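Local atomic coordinates of histidine kinase (Caulobacter vibrioides, PDB entry 6TNE), a protein that belongs to the hybrid histidine kinases and here consists of the CckA receiver domain, which probably accepts a phosphoryl group in two-component signalling. Residues A[78-83]-A[99-104]. Numbering follows the deposited sequence.
Sequences MFISGY and TFLPKP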
loop_
_atom_site.group_PDB
_atom_site.type_symbol
_atom_site.label_atom_id
_atom_site.label_comp_id
_atom_site.label_asym_id
_atom_site.label_seq_id
_atom_site.Cartn_x
_atom_site.Cartn_y
_atom_site.Cartn_z
ATOM N N MET A 78 0.499 2.824 4.923
ATOM C CA MET A 78 0.193 1.762 5.866
ATOM C C MET A 78 1.097 0.593 5.570
ATOM O O MET A 78 1.071 0.044 4.449
ATOM C CB MET A 78 -1.235 1.331 5.666
ATOM C CG MET A 78 -1.661 0.244 6.588
ATOM S SD MET A 78 -3.403 -0.139 6.560
ATOM C CE MET A 78 -3.766 -0.409 4.874
ATOM N N PHE A 79 1.936 0.225 6.518
ATOM C CA PHE A 79 2.783 -0.947 6.409
ATOM C C PHE A 79 2.079 -2.140 6.996
ATOM O O PHE A 79 1.398 -2.025 8.014
ATOM C CB PHE A 79 4.100 -0.710 7.133
ATOM C CG PHE A 79 4.996 0.241 6.406
ATOM C CD1 PHE A 79 5.457 -0.064 5.106
ATOM C CD2 PHE A 79 5.338 1.452 6.963
ATOM C CE1 PHE A 79 6.259 0.836 4.399
ATOM C CE2 PHE A 79 6.118 2.357 6.248
ATOM C CZ PHE A 79 6.578 2.047 4.988
ATOM N N ILE A 80 2.285 -3.283 6.381
ATOM C CA ILE A 80 1.742 -4.549 6.837
ATOM C C ILE A 80 2.899 -5.521 7.024
ATOM O O ILE A 80 3.860 -5.521 6.252
ATOM C CB ILE A 80 0.662 -5.102 5.880
ATOM C CG1 ILE A 80 1.182 -5.417 4.473
ATOM C CG2 ILE A 80 -0.537 -4.110 5.790
ATOM C CD1 ILE A 80 0.172 -6.032 3.582
ATOM N N SER A 81 2.811 -6.372 8.044
ATOM C CA SER A 81 3.856 -7.383 8.216
ATOM C C SER A 81 3.402 -8.388 9.248
ATOM O O SER A 81 2.645 -8.052 10.167
ATOM C CB SER A 81 5.197 -6.816 8.722
ATOM O OG SER A 81 6.199 -7.834 8.761
ATOM N N GLY A 82 3.904 -9.629 9.100
ATOM C CA GLY A 82 3.745 -10.651 10.118
ATOM C C GLY A 82 4.700 -10.513 11.270
ATOM O O GLY A 82 4.551 -11.231 12.265
ATOM N N TYR A 83 5.707 -9.632 11.144
ATOM C CA TYR A 83 6.630 -9.307 12.232
ATOM C C TYR A 83 6.172 -8.203 13.189
ATOM O O TYR A 83 5.606 -7.193 12.770
ATOM C CB TYR A 83 7.972 -8.962 11.624
ATOM C CG TYR A 83 8.485 -10.167 10.877
ATOM C CD1 TYR A 83 9.194 -11.163 11.527
ATOM C CD2 TYR A 83 8.178 -10.350 9.530
ATOM C CE1 TYR A 83 9.623 -12.285 10.845
ATOM C CE2 TYR A 83 8.578 -11.472 8.847
ATOM C CZ TYR A 83 9.311 -12.437 9.503
ATOM O OH TYR A 83 9.728 -13.560 8.818
ATOM N N THR A 99 1.308 4.264 9.348
ATOM C CA THR A 99 0.593 3.344 10.220
ATOM C C THR A 99 1.078 1.926 9.968
ATOM O O THR A 99 1.793 1.651 8.976
ATOM C CB THR A 99 -0.933 3.446 10.023
ATOM O OG1 THR A 99 -1.274 3.051 8.697
ATOM C CG2 THR A 99 -1.486 4.828 10.321
ATOM N N PHE A 100 0.601 0.982 10.783
ATOM C CA PHE A 100 1.077 -0.406 10.792
ATOM C C PHE A 100 -0.064 -1.340 11.131
ATOM O O PHE A 100 -0.648 -1.211 12.221
ATOM C CB PHE A 100 2.122 -0.595 11.867
ATOM C CG PHE A 100 3.256 0.321 11.748
ATOM C CD1 PHE A 100 3.228 1.562 12.354
ATOM C CD2 PHE A 100 4.380 -0.064 11.032
ATOM C CE1 PHE A 100 4.286 2.426 12.253
ATOM C CE2 PHE A 100 5.447 0.800 10.923
ATOM C CZ PHE A 100 5.397 2.043 11.545
ATOM N N LEU A 101 -0.304 -2.320 10.263
ATOM C CA LEU A 101 -1.386 -3.296 10.442
ATOM C C LEU A 101 -0.740 -4.675 10.415
ATOM O O LEU A 101 -0.032 -5.004 9.456
ATOM C CB LEU A 101 -2.443 -3.153 9.336
ATOM C CG LEU A 101 -3.701 -4.043 9.283
ATOM C CD1 LEU A 101 -4.580 -3.663 10.448
ATOM C CD2 LEU A 101 -4.479 -3.951 7.942
ATOM N N PRO A 102 -0.912 -5.502 11.448
ATOM C CA PRO A 102 -0.259 -6.813 11.426
ATOM C C PRO A 102 -0.934 -7.753 10.437
ATOM O O PRO A 102 -2.151 -7.741 10.242
ATOM C CB PRO A 102 -0.422 -7.319 12.871
ATOM C CG PRO A 102 -1.654 -6.659 13.333
ATOM C CD PRO A 102 -1.675 -5.278 12.681
ATOM N N LYS A 103 -0.135 -8.642 9.850
ATOM C CA LYS A 103 -0.609 -9.824 9.148
ATOM C C LYS A 103 -0.739 -10.986 10.127
ATOM O O LYS A 103 -0.010 -11.055 11.120
ATOM C CB LYS A 103 0.375 -10.193 8.045
ATOM C CG LYS A 103 0.301 -9.271 6.823
ATOM C CD LYS A 103 0.903 -9.914 5.563
ATOM C CE LYS A 103 2.191 -9.296 5.214
ATOM N NZ LYS A 103 2.835 -9.942 4.026
ATOM N N PRO A 104 -1.655 -11.935 9.881
ATOM C CA PRO A 104 -2.592 -12.003 8.749
ATOM C C PRO A 104 -3.635 -10.900 8.786
ATOM O O PRO A 104 -4.106 -10.549 9.868
ATOM C CB PRO A 104 -3.263 -13.367 8.929
ATOM C CG PRO A 104 -3.045 -13.704 10.370
ATOM C CD PRO A 104 -1.745 -13.133 10.740
#
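The carbonyl oxygen of Phe79 takes two donors from the neighbouring strand: Leu101 N at 2.8 Å, almost straight along the C=O direction, and the CA-H of Phe100, whose CA is 3.2 Å from Phe79 O. The amide of the same residue, Phe79 N, donates to Thr99 O, also at 2.8 Å and nearly linear. The alternation continues, weak at Ser81 N to Leu101 O (3.5 Å) and short again at Lys103 N to Ser81 O (2.9 Å), although that donor lies above the carbonyl plane. Pro102, which has no N-H to give, sits where its nitrogen is not needed for this pairing.

These strands, 77-81 and 98-102, are the fourth and fifth of the five-stranded parallel sheet of the CheY-like receiver fold, with 98-102 at its edge. On one face Met78 SD meets Leu101 CD2 at 4.2 Å beneath helix 107-118; both residues touch Leu110, and the bendable thioether and compact branched end suit a buried sheet-helix interface. Thr99 OG1 lies 3.4 Å from Met78 CA and bonds weakly with Val77 O. On the other face Phe79 CB meets CD2 of the exposed Phe100 at 4.0 Å in one of its two conformers; Phe79 is buried against Leu65 of helix 61-72.

Lys103 precedes a cis peptide bond to Pro104, a receiver-domain hallmark that sets the backbone's course after the strand. Its aliphatic chain passes Ser81 and Ile80, bending at chi3 (-108°) to carry NZ into salt bridges with Asp53, by family the probable phosphoacceptor, and Glu7 of the acidic cluster; it would be the conserved lysine. Ser81, probably the conserved Ser/Thr, accepts the N-H of Tyr83 at OG, an ST turn shaping the first residues after strand 77-81.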